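Local structure of ADP-ribose pyrophosphatase MutT (Rickettsia felis, 4KYX) at residues P13-G18 with V92-K97; L64-L69 with N108-K113; I70-Q75 with H99-H104; F76-N81 with K134-K139. The protein is a Nudix hydrolase that probably uses magnesium to cleave pyrophosphate bonds in nucleotide substrates, possibly including 8-oxo-dGTP. All blocks are in the same frame, centred on the assembly; numbering follows the deposited sequence.

Interaction 1 (P13-G18 with V92-K97)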
loop_
_atom_site.group_PDB
_atom_site.type_symbol
_atom_site.label_atom_id
_atom_site.label_comp_id
_atom_site.label_asym_id
_atom_site.label_seq_id
_atom_site.Cartn_x
_atom_site.Cartn_y
_atom_site.Cartn_z
ATOM N N PRO A 13 3.242 9.458 6.315
ATOM C CA PRO A 13 2.174 8.579 5.845
ATOM C C PRO A 13 2.113 7.253 6.645
ATOM O O PRO A 13 3.148 6.657 6.947
ATOM C CB PRO A 13 2.588 8.313 4.379
ATOM C CG PRO A 13 3.381 9.498 4.003
ATOM C CD PRO A 13 4.171 9.825 5.222
ATOM N N ARG A 14 0.909 6.813 6.964
ATOM C CA ARG A 14 0.729 5.594 7.737
ATOM C C ARG A 14 0.065 4.496 6.948
ATOM O O ARG A 14 -0.653 4.767 6.035
ATOM C CB ARG A 14 -0.109 5.938 8.955
ATOM C CG ARG A 14 0.503 6.993 9.860
ATOM C CD ARG A 14 1.466 6.422 10.909
ATOM N NE ARG A 14 1.215 5.027 11.322
ATOM C CZ ARG A 14 0.606 4.603 12.428
ATOM N NH1 ARG A 14 0.064 5.439 13.324
ATOM N NH2 ARG A 14 0.522 3.293 12.628
ATOM N N ILE A 15 0.218 3.242 7.357
ATOM C CA ILE A 15 -0.366 2.181 6.624
ATOM C C ILE A 15 -1.540 1.607 7.424
ATOM O O ILE A 15 -1.391 1.195 8.566
ATOM C CB ILE A 15 0.634 1.067 6.323
ATOM C CG1 ILE A 15 1.774 1.608 5.442
ATOM C CG2 ILE A 15 -0.113 -0.104 5.712
ATOM C CD1 ILE A 15 3.152 1.047 5.705
ATOM N N GLY A 16 -2.679 1.556 6.764
ATOM C CA GLY A 16 -3.922 1.059 7.329
ATOM C C GLY A 16 -4.286 -0.215 6.589
ATOM O O GLY A 16 -4.029 -0.369 5.395
ATOM N N ILE A 17 -4.947 -1.133 7.270
ATOM C CA ILE A 17 -5.456 -2.332 6.658
ATOM C C ILE A 17 -6.989 -2.228 6.748
ATOM O O ILE A 17 -7.529 -2.054 7.852
ATOM C CB ILE A 17 -4.935 -3.590 7.424
ATOM C CG1 ILE A 17 -3.414 -3.790 7.344
ATOM C CG2 ILE A 17 -5.745 -4.826 7.059
ATOM C CD1 ILE A 17 -2.775 -3.714 6.005
ATOM N N GLY A 18 -7.700 -2.402 5.639
ATOM C CA GLY A 18 -9.148 -2.564 5.714
ATOM C C GLY A 18 -9.553 -3.933 5.247
ATOM O O GLY A 18 -9.034 -4.472 4.291
ATOM N N VAL A 92 -2.089 5.260 3.631
ATOM C CA VAL A 92 -2.161 4.332 2.541
ATOM C C VAL A 92 -2.948 3.155 3.080
ATOM O O VAL A 92 -2.521 2.502 4.044
ATOM C CB VAL A 92 -0.756 3.958 2.033
ATOM C CG1 VAL A 92 -0.803 2.792 1.074
ATOM C CG2 VAL A 92 -0.110 5.174 1.346
ATOM N N SER A 93 -4.128 2.897 2.510
ATOM C CA SER A 93 -4.940 1.774 2.961
ATOM C C SER A 93 -4.743 0.561 2.057
ATOM O O SER A 93 -4.809 0.664 0.836
ATOM C CB SER A 93 -6.409 2.125 2.980
ATOM O OG SER A 93 -6.660 3.203 3.895
ATOM N N ILE A 94 -4.564 -0.588 2.663
ATOM C CA ILE A 94 -4.525 -1.852 1.966
ATOM C C ILE A 94 -5.798 -2.580 2.278
ATOM O O ILE A 94 -6.102 -2.823 3.449
ATOM C CB ILE A 94 -3.376 -2.709 2.497
ATOM C CG1 ILE A 94 -2.080 -1.916 2.426
ATOM C CG2 ILE A 94 -3.313 -4.040 1.764
ATOM C CD1 ILE A 94 -1.626 -1.582 1.069
ATOM N N PHE A 95 -6.568 -2.889 1.246
ATOM C CA PHE A 95 -7.804 -3.637 1.448
ATOM C C PHE A 95 -7.644 -5.079 1.097
ATOM O O PHE A 95 -7.033 -5.424 0.077
ATOM C CB PHE A 95 -8.930 -3.077 0.608
ATOM C CG PHE A 95 -9.456 -1.781 1.136
ATOM C CD1 PHE A 95 -10.403 -1.760 2.118
ATOM C CD2 PHE A 95 -8.967 -0.556 0.632
ATOM C CE1 PHE A 95 -10.916 -0.542 2.612
ATOM C CE2 PHE A 95 -9.481 0.644 1.131
ATOM C CZ PHE A 95 -10.446 0.635 2.122
ATOM N N LEU A 96 -8.280 -5.908 1.937
ATOM C CA LEU A 96 -8.368 -7.314 1.705
ATOM C C LEU A 96 -9.795 -7.802 1.874
ATOM O O LEU A 96 -10.594 -7.109 2.440
ATOM C CB LEU A 96 -7.467 -8.086 2.641
ATOM C CG LEU A 96 -5.997 -7.777 2.572
ATOM C CD1 LEU A 96 -5.630 -6.716 3.601
ATOM C CD2 LEU A 96 -5.260 -9.060 2.809
ATOM N N LYS A 97 -10.121 -8.897 1.237
ATOM C CA LYS A 97 -11.399 -9.506 1.450
ATOM C C LYS A 97 -11.314 -10.924 1.990
ATOM O O LYS A 97 -10.398 -11.676 1.668
ATOM C CB LYS A 97 -12.281 -9.440 0.230
ATOM C CG LYS A 97 -11.859 -10.225 -0.953
ATOM C CD LYS A 97 -13.091 -10.627 -1.787
ATOM C CE LYS A 97 -12.614 -11.640 -2.845
ATOM N NZ LYS A 97 -12.242 -11.008 -4.135
#

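Interaction 2 (L64-L69 with N108-K113)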
loop_
_atom_site.group_PDB
_atom_site.type_symbol
_atom_site.label_atom_id
_atom_site.label_comp_id
_atom_site.label_asym_id
_atom_site.label_seq_id
_atom_site.Cartn_x
_atom_site.Cartn_y
_atom_site.Cartn_z
ATOM N N LEU A 64 -10.845 -10.153 14.239
ATOM C CA LEU A 64 -11.173 -10.835 15.485
ATOM C C LEU A 64 -11.344 -9.848 16.642
ATOM O O LEU A 64 -12.301 -9.974 17.458
ATOM C CB LEU A 64 -10.105 -11.910 15.845
ATOM C CG LEU A 64 -10.378 -12.918 16.951
ATOM C CD1 LEU A 64 -11.649 -13.676 16.671
ATOM C CD2 LEU A 64 -9.133 -13.847 17.044
ATOM N N GLU A 65 -10.377 -8.958 16.799
ATOM C CA GLU A 65 -10.404 -7.942 17.866
ATOM C C GLU A 65 -11.667 -7.074 17.822
ATOM O O GLU A 65 -12.160 -6.653 18.850
ATOM C CB GLU A 65 -9.194 -6.994 17.787
ATOM C CG GLU A 65 -7.929 -7.587 18.351
ATOM C CD GLU A 65 -6.724 -6.700 18.126
ATOM O OE1 GLU A 65 -6.891 -5.530 17.667
ATOM O OE2 GLU A 65 -5.604 -7.175 18.397
ATOM N N GLU A 66 -12.132 -6.739 16.617
ATOM C CA GLU A 66 -13.220 -5.757 16.461
ATOM C C GLU A 66 -14.661 -6.351 16.468
ATOM O O GLU A 66 -15.609 -5.684 16.909
ATOM C CB GLU A 66 -12.979 -4.926 15.191
ATOM C CG GLU A 66 -11.717 -4.086 15.307
ATOM C CD GLU A 66 -11.324 -3.432 14.020
ATOM O OE1 GLU A 66 -11.930 -3.739 12.978
ATOM O OE2 GLU A 66 -10.308 -2.674 14.020
ATOM N N THR A 67 -14.791 -7.582 15.972
ATOM C CA THR A 67 -16.062 -8.156 15.587
ATOM C C THR A 67 -16.283 -9.552 16.162
ATOM O O THR A 67 -17.358 -10.084 15.989
ATOM C CB THR A 67 -16.203 -8.274 14.053
ATOM O OG1 THR A 67 -15.277 -9.282 13.585
ATOM C CG2 THR A 67 -15.960 -6.950 13.383
ATOM N N ASN A 68 -15.266 -10.156 16.773
ATOM C CA ASN A 68 -15.291 -11.565 17.228
ATOM C C ASN A 68 -15.359 -12.597 16.096
ATOM O O ASN A 68 -15.532 -13.780 16.357
ATOM C CB ASN A 68 -16.486 -11.769 18.188
ATOM C CG ASN A 68 -16.316 -12.899 19.165
ATOM O OD1 ASN A 68 -15.266 -13.096 19.710
ATOM N ND2 ASN A 68 -17.402 -13.635 19.431
ATOM N N LEU A 69 -15.197 -12.161 14.853
ATOM C CA LEU A 69 -15.328 -13.022 13.709
ATOM C C LEU A 69 -13.962 -13.559 13.317
ATOM O O LEU A 69 -12.948 -12.872 13.443
ATOM C CB LEU A 69 -15.913 -12.287 12.509
ATOM C CG LEU A 69 -17.329 -11.768 12.679
ATOM C CD1 LEU A 69 -17.816 -10.869 11.557
ATOM C CD2 LEU A 69 -18.247 -12.965 12.873
ATOM N N ASN A 108 -20.040 -6.699 18.859
ATOM C CA ASN A 108 -19.361 -5.400 18.816
ATOM C C ASN A 108 -18.384 -5.287 19.987
ATOM O O ASN A 108 -18.770 -4.894 21.125
ATOM C CB ASN A 108 -20.390 -4.279 18.920
ATOM C CG ASN A 108 -19.805 -2.919 18.688
ATOM O OD1 ASN A 108 -18.599 -2.772 18.506
ATOM N ND2 ASN A 108 -20.665 -1.901 18.642
ATOM N N LEU A 109 -17.127 -5.619 19.725
ATOM C CA LEU A 109 -16.142 -5.609 20.753
ATOM C C LEU A 109 -15.494 -4.277 21.043
ATOM O O LEU A 109 -14.752 -4.184 22.005
ATOM C CB LEU A 109 -15.062 -6.676 20.434
ATOM C CG LEU A 109 -15.665 -8.080 20.377
ATOM C CD1 LEU A 109 -14.589 -9.121 20.058
ATOM C CD2 LEU A 109 -16.391 -8.427 21.671
ATOM N N GLU A 110 -15.742 -3.256 20.228
ATOM C CA GLU A 110 -15.228 -1.893 20.484
ATOM C C GLU A 110 -16.389 -0.900 20.415
ATOM O O GLU A 110 -16.465 -0.047 19.512
ATOM C CB GLU A 110 -14.122 -1.544 19.504
ATOM C CG GLU A 110 -12.941 -2.518 19.598
ATOM C CD GLU A 110 -11.693 -2.064 18.860
ATOM O OE1 GLU A 110 -11.794 -1.433 17.782
ATOM O OE2 GLU A 110 -10.597 -2.353 19.372
ATOM N N PRO A 111 -17.312 -1.020 21.377
ATOM C CA PRO A 111 -18.531 -0.205 21.275
ATOM C C PRO A 111 -18.346 1.290 21.494
ATOM O O PRO A 111 -19.246 2.062 21.182
ATOM C CB PRO A 111 -19.457 -0.774 22.361
ATOM C CG PRO A 111 -18.645 -1.712 23.182
ATOM C CD PRO A 111 -17.254 -1.793 22.634
ATOM N N HIS A 112 -17.187 1.699 21.995
ATOM C CA HIS A 112 -16.883 3.133 22.048
ATOM C C HIS A 112 -16.351 3.676 20.756
ATOM O O HIS A 112 -16.361 4.882 20.561
ATOM C CB HIS A 112 -15.996 3.433 23.253
ATOM C CG HIS A 112 -16.671 3.057 24.529
ATOM N ND1 HIS A 112 -16.455 1.848 25.160
ATOM C CD2 HIS A 112 -17.684 3.648 25.196
ATOM C CE1 HIS A 112 -17.254 1.750 26.209
ATOM N NE2 HIS A 112 -18.008 2.832 26.250
ATOM N N LYS A 113 -15.917 2.801 19.864
ATOM C CA LYS A 113 -15.464 3.219 18.560
ATOM C C LYS A 113 -16.569 3.065 17.531
ATOM O O LYS A 113 -16.729 3.922 16.646
ATOM C CB LYS A 113 -14.217 2.468 18.104
HETATM O O HOH W 1 -15.951 -3.067 17.250
#

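Interaction 3 (I70-Q75 with H99-H104)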
loop_
_atom_site.group_PDB
_atom_site.type_symbol
_atom_site.label_atom_id
_atom_site.label_comp_id
_atom_site.label_asym_id
_atom_site.label_seq_id
_atom_site.Cartn_x
_atom_site.Cartn_y
_atom_site.Cartn_z
ATOM N N ILE A 70 -13.978 -14.797 12.845
ATOM C CA ILE A 70 -12.782 -15.485 12.387
ATOM C C ILE A 70 -12.857 -15.523 10.881
ATOM O O ILE A 70 -13.781 -16.134 10.304
ATOM C CB ILE A 70 -12.720 -16.941 12.977
ATOM C CG1 ILE A 70 -12.485 -16.872 14.469
ATOM C CG2 ILE A 70 -11.630 -17.695 12.269
ATOM C CD1 ILE A 70 -12.539 -18.239 15.179
ATOM N N ILE A 71 -11.883 -14.877 10.226
ATOM C CA ILE A 71 -11.811 -14.947 8.778
ATOM C C ILE A 71 -10.680 -15.807 8.390
ATOM O O ILE A 71 -9.713 -15.975 9.179
ATOM C CB ILE A 71 -11.668 -13.566 8.079
ATOM C CG1 ILE A 71 -10.518 -12.780 8.679
ATOM C CG2 ILE A 71 -12.986 -12.785 8.143
ATOM C CD1 ILE A 71 -9.921 -11.807 7.705
ATOM N N GLU A 72 -10.797 -16.383 7.191
ATOM C CA GLU A 72 -9.736 -17.192 6.638
ATOM C C GLU A 72 -9.256 -16.652 5.281
ATOM O O GLU A 72 -10.039 -16.046 4.545
ATOM C CB GLU A 72 -10.168 -18.666 6.506
ATOM C CG GLU A 72 -11.299 -18.888 5.514
ATOM C CD GLU A 72 -11.661 -20.353 5.250
ATOM O OE1 GLU A 72 -11.242 -21.318 6.016
ATOM O OE2 GLU A 72 -12.433 -20.523 4.262
ATOM N N ASN A 73 -7.980 -16.900 4.997
ATOM C CA ASN A 73 -7.330 -16.682 3.687
ATOM C C ASN A 73 -7.709 -15.354 3.032
ATOM O O ASN A 73 -8.249 -15.327 1.920
ATOM C CB ASN A 73 -7.651 -17.834 2.751
ATOM C CG ASN A 73 -7.099 -19.147 3.259
ATOM O OD1 ASN A 73 -7.800 -20.133 3.301
ATOM N ND2 ASN A 73 -5.848 -19.142 3.669
ATOM N N PRO A 74 -7.434 -14.261 3.745
ATOM C CA PRO A 74 -7.801 -12.953 3.192
ATOM C C PRO A 74 -7.029 -12.715 1.908
ATOM O O PRO A 74 -5.817 -13.082 1.814
ATOM C CB PRO A 74 -7.392 -11.975 4.282
ATOM C CG PRO A 74 -6.421 -12.701 5.120
ATOM C CD PRO A 74 -6.740 -14.140 5.035
ATOM N N GLN A 75 -7.730 -12.140 0.938
ATOM C CA GLN A 75 -7.253 -11.873 -0.391
ATOM C C GLN A 75 -7.029 -10.391 -0.631
ATOM O O GLN A 75 -7.875 -9.562 -0.370
ATOM C CB GLN A 75 -8.211 -12.404 -1.456
ATOM C CG GLN A 75 -8.442 -13.899 -1.416
ATOM C CD GLN A 75 -7.164 -14.704 -1.627
ATOM O OE1 GLN A 75 -6.457 -14.557 -2.655
ATOM N NE2 GLN A 75 -6.833 -15.561 -0.647
ATOM N N HIS A 99 -14.082 -14.272 3.600
ATOM C CA HIS A 99 -15.303 -14.797 4.208
ATOM C C HIS A 99 -15.045 -15.148 5.656
ATOM O O HIS A 99 -13.971 -15.665 5.994
ATOM C CB HIS A 99 -15.830 -16.002 3.443
ATOM C CG HIS A 99 -16.711 -15.623 2.305
ATOM N ND1 HIS A 99 -18.083 -15.572 2.414
ATOM C CD2 HIS A 99 -16.407 -15.181 1.063
ATOM C CE1 HIS A 99 -18.591 -15.174 1.259
ATOM N NE2 HIS A 99 -17.591 -14.922 0.428
ATOM N N CYS A 100 -15.989 -14.795 6.518
ATOM C CA CYS A 100 -15.951 -15.267 7.899
ATOM C C CYS A 100 -16.566 -16.668 8.056
ATOM O O CYS A 100 -17.459 -17.064 7.322
ATOM C CB CYS A 100 -16.557 -14.268 8.863
ATOM S SG CYS A 100 -18.337 -14.117 8.729
ATOM N N LEU A 101 -16.082 -17.372 9.062
ATOM C CA LEU A 101 -16.430 -18.762 9.342
ATOM C C LEU A 101 -17.485 -18.918 10.440
ATOM O O LEU A 101 -18.003 -20.015 10.665
ATOM C CB LEU A 101 -15.150 -19.493 9.737
ATOM C CG LEU A 101 -14.098 -19.568 8.634
ATOM C CD1 LEU A 101 -12.907 -20.402 9.094
ATOM C CD2 LEU A 101 -14.692 -20.153 7.349
ATOM N N ASN A 102 -17.794 -17.846 11.153
ATOM C CA ASN A 102 -18.595 -17.929 12.358
ATOM C C ASN A 102 -19.470 -16.688 12.456
ATOM O O ASN A 102 -19.486 -16.033 13.482
ATOM C CB ASN A 102 -17.675 -18.020 13.582
ATOM C CG ASN A 102 -16.787 -16.776 13.775
ATOM O OD1 ASN A 102 -16.408 -16.116 12.818
ATOM N ND2 ASN A 102 -16.425 -16.482 15.031
ATOM N N GLU A 103 -20.176 -16.365 11.376
ATOM C CA GLU A 103 -20.901 -15.098 11.321
ATOM C C GLU A 103 -21.901 -14.905 12.457
ATOM O O GLU A 103 -22.158 -13.766 12.863
ATOM C CB GLU A 103 -21.592 -14.921 9.963
ATOM C CG GLU A 103 -22.741 -15.893 9.687
ATOM C CD GLU A 103 -23.173 -15.820 8.242
ATOM O OE1 GLU A 103 -22.378 -16.289 7.396
ATOM O OE2 GLU A 103 -24.235 -15.227 7.957
ATOM N N HIS A 104 -22.478 -15.987 13.000
ATOM C CA HIS A 104 -23.435 -15.814 14.088
ATOM C C HIS A 104 -22.832 -15.402 15.414
ATOM O O HIS A 104 -23.587 -15.033 16.320
ATOM C CB HIS A 104 -24.296 -17.065 14.248
ATOM C CG HIS A 104 -25.084 -17.372 13.025
ATOM N ND1 HIS A 104 -25.246 -18.653 12.540
ATOM C CD2 HIS A 104 -25.679 -16.550 12.130
ATOM C CE1 HIS A 104 -25.963 -18.606 11.428
ATOM N NE2 HIS A 104 -26.227 -17.342 11.154
HETATM O O HOH W 2 -12.440 -16.140 2.509
#

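Interaction 4 (F76-N81 with K134-K139)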
loop_
_atom_site.group_PDB
_atom_site.type_symbol
_atom_site.label_atom_id
_atom_site.label_comp_id
_atom_site.label_asym_id
_atom_site.label_seq_id
_atom_site.Cartn_x
_atom_site.Cartn_y
_atom_site.Cartn_z
ATOM N N PHE A 76 -5.872 -10.056 -1.152
ATOM C CA PHE A 76 -5.512 -8.638 -1.432
ATOM C C PHE A 76 -6.392 -8.090 -2.539
ATOM O O PHE A 76 -6.534 -8.716 -3.592
ATOM C CB PHE A 76 -4.030 -8.633 -1.783
ATOM C CG PHE A 76 -3.400 -7.299 -1.839
ATOM C CD1 PHE A 76 -3.546 -6.503 -2.951
ATOM C CD2 PHE A 76 -2.591 -6.878 -0.834
ATOM C CE1 PHE A 76 -2.917 -5.260 -3.032
ATOM C CE2 PHE A 76 -1.959 -5.663 -0.900
ATOM C CZ PHE A 76 -2.133 -4.841 -1.990
ATOM N N ILE A 77 -7.059 -6.955 -2.328
ATOM C CA ILE A 77 -8.009 -6.381 -3.293
ATOM C C ILE A 77 -7.541 -5.044 -3.888
ATOM O O ILE A 77 -7.745 -4.774 -5.051
ATOM C CB ILE A 77 -9.395 -6.112 -2.646
ATOM C CG1 ILE A 77 -10.095 -7.415 -2.223
ATOM C CG2 ILE A 77 -10.309 -5.297 -3.569
ATOM C CD1 ILE A 77 -10.398 -8.404 -3.333
ATOM N N ALA A 78 -6.979 -4.184 -3.050
ATOM C CA ALA A 78 -6.789 -2.804 -3.489
ATOM C C ALA A 78 -5.893 -1.983 -2.589
ATOM O O ALA A 78 -5.642 -2.337 -1.451
ATOM C CB ALA A 78 -8.128 -2.133 -3.639
ATOM N N VAL A 79 -5.333 -0.920 -3.159
ATOM C CA VAL A 79 -4.593 0.091 -2.402
ATOM C C VAL A 79 -5.202 1.432 -2.692
ATOM O O VAL A 79 -5.494 1.780 -3.853
ATOM C CB VAL A 79 -3.099 0.210 -2.824
ATOM C CG1 VAL A 79 -2.385 1.223 -1.928
ATOM C CG2 VAL A 79 -2.405 -1.150 -2.751
ATOM N N THR A 80 -5.348 2.221 -1.636
ATOM C CA THR A 80 -5.771 3.604 -1.762
ATOM C C THR A 80 -4.786 4.464 -1.054
ATOM O O THR A 80 -4.154 4.020 -0.118
ATOM C CB THR A 80 -7.169 3.873 -1.166
ATOM O OG1 THR A 80 -7.154 3.511 0.211
ATOM C CG2 THR A 80 -8.237 3.059 -1.844
ATOM N N ASN A 81 -4.673 5.705 -1.523
ATOM C CA ASN A 81 -3.772 6.683 -0.963
ATOM C C ASN A 81 -4.571 7.947 -0.675
ATOM O O ASN A 81 -4.974 8.643 -1.592
ATOM C CB ASN A 81 -2.651 6.956 -1.987
ATOM C CG ASN A 81 -1.736 8.087 -1.569
ATOM O OD1 ASN A 81 -1.287 8.137 -0.452
ATOM N ND2 ASN A 81 -1.494 9.012 -2.460
ATOM N N LYS A 134 -15.104 4.510 0.210
ATOM C CA LYS A 134 -15.762 5.228 -0.875
ATOM C C LYS A 134 -14.919 5.148 -2.150
ATOM O O LYS A 134 -15.449 4.852 -3.221
ATOM C CB LYS A 134 -16.026 6.700 -0.486
ATOM C CG LYS A 134 -16.899 7.510 -1.459
ATOM C CD LYS A 134 -18.349 7.006 -1.447
ATOM C CE LYS A 134 -19.386 7.928 -2.089
ATOM N NZ LYS A 134 -20.708 7.274 -1.922
ATOM N N ARG A 135 -13.623 5.401 -2.012
ATOM C CA ARG A 135 -12.708 5.329 -3.142
ATOM C C ARG A 135 -12.660 3.952 -3.755
ATOM O O ARG A 135 -12.655 3.789 -4.994
ATOM C CB ARG A 135 -11.293 5.813 -2.749
ATOM C CG ARG A 135 -11.277 7.318 -2.554
ATOM C CD ARG A 135 -9.910 7.933 -2.500
ATOM N NE ARG A 135 -9.972 9.091 -3.355
ATOM C CZ ARG A 135 -9.275 9.321 -4.462
ATOM N NH1 ARG A 135 -9.551 10.421 -5.151
ATOM N NH2 ARG A 135 -8.282 8.512 -4.871
ATOM N N LEU A 136 -12.591 2.947 -2.889
ATOM C CA LEU A 136 -12.634 1.599 -3.353
ATOM C C LEU A 136 -13.925 1.288 -4.133
ATOM O O LEU A 136 -13.907 0.747 -5.248
ATOM C CB LEU A 136 -12.463 0.671 -2.174
ATOM C CG LEU A 136 -12.663 -0.786 -2.539
ATOM C CD1 LEU A 136 -11.584 -1.171 -3.520
ATOM C CD2 LEU A 136 -12.635 -1.704 -1.345
ATOM N N ILE A 137 -15.065 1.615 -3.530
ATOM C CA ILE A 137 -16.359 1.343 -4.191
ATOM C C ILE A 137 -16.513 2.043 -5.565
ATOM O O ILE A 137 -17.006 1.451 -6.506
ATOM C CB ILE A 137 -17.528 1.653 -3.247
ATOM C CG1 ILE A 137 -17.421 0.772 -2.034
ATOM C CG2 ILE A 137 -18.863 1.475 -3.971
ATOM C CD1 ILE A 137 -17.319 -0.704 -2.331
ATOM N N GLU A 138 -16.001 3.259 -5.692
ATOM C CA GLU A 138 -16.131 4.011 -6.934
ATOM C C GLU A 138 -14.907 3.803 -7.796
ATOM O O GLU A 138 -14.664 4.535 -8.748
ATOM C CB GLU A 138 -16.354 5.479 -6.618
ATOM C CG GLU A 138 -17.515 5.711 -5.635
ATOM C CD GLU A 138 -18.903 5.425 -6.195
ATOM O OE1 GLU A 138 -19.037 5.155 -7.402
ATOM O OE2 GLU A 138 -19.890 5.471 -5.421
ATOM N N LYS A 139 -14.143 2.771 -7.461
ATOM C CA LYS A 139 -12.905 2.405 -8.160
ATOM C C LYS A 139 -11.892 3.549 -8.396
ATOM O O LYS A 139 -11.164 3.540 -9.404
ATOM C CB LYS A 139 -13.246 1.771 -9.502
ATOM C CG LYS A 139 -14.252 0.640 -9.464
ATOM C CD LYS A 139 -14.264 -0.044 -10.832
ATOM C CE LYS A 139 -15.559 -0.777 -11.120
ATOM N NZ LYS A 139 -15.762 -1.867 -10.134
HETATM O O HOH W 3 -6.456 6.100 -4.141
#

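Interaction 1 (P13-G18 with V92-K97)
The carbonyl oxygen of I94 takes the shortest bond of the contact, from G18 N at 2.7 Å, and also receives a CA-H...O contact from I17. This is the parallel pairing of strands 14-22 and 89-99 in the mixed sheet of the Nudix fold, the two segments running 22° from exactly parallel. Their ladder alternates in the parallel manner: R14 O, G16 O and G18 O accept from V92 N, I94 N and L96 N, while V92 O and I94 O accept from G16 N and G18 N. The G16 bond to V92 O is close to straight, with 174° at the hydrogen.

I15, I17, V92 and I94 share one face. I17 CD1 lies 3.7 Å from I94 CB, while its CG2, held anti to the backbone N (CG1 at chi1 -65°), meets L96 CD1 at 3.9 Å. Helix 55-67 covers I17 and I94 through F55, whereas I15 and V92 pack against I15 of the second subunit. The other face carries S93 and F95 beside G16 and G18, under helix 131-137. There F95 lies obliquely beside G18, its CD1 3.7 Å from G18 O and 3.9 Å from G18 CA.

Interaction 2 (L64-L69 with N108-K113)
L109, E66 and E110 contribute most of the surface buried where the 108-113 loop closes on the C-terminal end of helix 55-67, the helix of the Nudix box. Segment 64-69 spells the last residues of that signature, and N68, with positive phi, stands at its usual glycine position. L109 lays its side chain along the last turn. Its CB lies 3.3 Å from E65 O; with CG anti to the carbonyl carbon (chi1 -61°), CD1 reaches onward to 3.5 Å from N68 N and 3.6 Å from L64 O. The leucine thus packs on backbone atoms at the helix end, and the side chains of N68 and L109 cross at a slant.

The backbone of L109 is anchored as well: its N donates to E66 O at 3.2 Å, arriving 46° above the carbonyl plane. T67 OG1, also hydrogen-bonded with V63 O, accepts from L69 N in an ST turn.

E66 and E110, both extended beyond CG, approach with E110 OE1 3.6 Å from E66 CG, and their carboxylate planes stand 41° apart. No bond joins the two acids; E66 OE1 is instead held by G46 N. N108 ND2 is bonded to V114 O, and a bridging water completes the junction: it donates to E66 O at 2.7 Å and to N108 OD1 at 2.9 Å, and accepts from E110 N.

Interaction 3 (I70-Q75 with H99-H104)
N102 holds CG between its own backbone N and carbonyl carbon (chi1 63°), which swings the amide across I70 and places OD1 2.8 Å from I70 N. That bond is almost perfectly straight, 177° at the hydrogen, although the donor is tilted from the amide carbonyl plane. The other end of the amide is tied down too, since N102 ND2 donates to N68 O and E105 OE2. Beside it L101 N returns a bond to I70 O at 2.9 Å, so both backbone polar atoms of I70 are gripped from one neighbouring loop.

E72 has a comparable first torsion (chi1 65°) with the chain extended beyond, and its side chain crosses that of L101 at about a right angle, the carboxylate lying against the two methyls. L101 CD1 is 3.6 Å from E72 OE1 and CD2 3.7 Å from E72 CD, a van der Waals contact. Deeper in, I71 CG2 touches C100 CB at 3.9 Å, while I71 also packs on I60 and V63 of helix 55-67. E72 N reaches H99 O only weakly, at 3.5 Å; one water joins E72 O to H99 N. The arrangement is a single beta bridge, I71 with C100, joining the helix-to-strand connection after the Nudix box to the chain leaving strand 89-99.

Interaction 4 (F76-N81 with K134-K139)
L136 points its CD1 at A78 CB, 3.6 Å away, in the closest approach between segments 76-81 and 134-139. The pair belongs to the alpha/beta/alpha sandwich of the Nudix fold: this helix packs on the sheet face carrying A78, T80, S93 and F95, while helix 55-67 packs on I17 and I94 of the other face.

Orientation accounts for the fit. The CB atoms of A78 and T80 are directed at the helix, whereas V79 between them is turned away, toward the second subunit, where it meets V79 of that chain. From the helix side, L136 leaves its backbone at an angle to the strand, but CG anti to the backbone N (chi1 173°) carries the isobutyl end across to A78. F95, C141 and L143 also pack on L136. I77, just before A78, breaks the regular alternation: I77 and A78 both face F95 across the sheet, a classic beta bulge.

T80 presents CG2, which lies 4.2 Å from R135 CB, so the methyl meets the base of the arginine side chain. Its hydroxyl is turned to another partner, D82 OD2. Beyond I137 the helix ends in a Schellman motif, in which K139, with positive phi, is the C-prime residue and its N bonds to L136 O at 3.0 Å.

No direct hydrogen bond crosses the contact. A water makes the polar connection at its margin, accepting from N81 N at 3.2 Å and from R135 NH2 at 3.1 Å, and it sits in the guanidinium plane at the edge of the group.

Interactions 1 and 4, with centres 10 Å apart, share the mixed sheet: F95 O accepts from I77 N at 2.9 Å and S93 N pairs with T80 O at 2.9 Å, so helix 131-137 of interaction 4 rests on strands 75-84 and 89-99, the second of which is paired with 14-22 in interaction 1. Both also touch the second subunit. Interaction 3 lies next to K97 of strand 89-99, where Q75 N meets K97 O at 2.8 Å. It adjoins interaction 2 through N68 O and N102 ND2, 3.1 Å apart. Segment 70-75 follows L69 at the end of the Nudix box, whose acidic residues bind magnesium in relatives. Interactions 2 and 4 lie on opposite sides of the chain's centre, their own centres 23 Å apart.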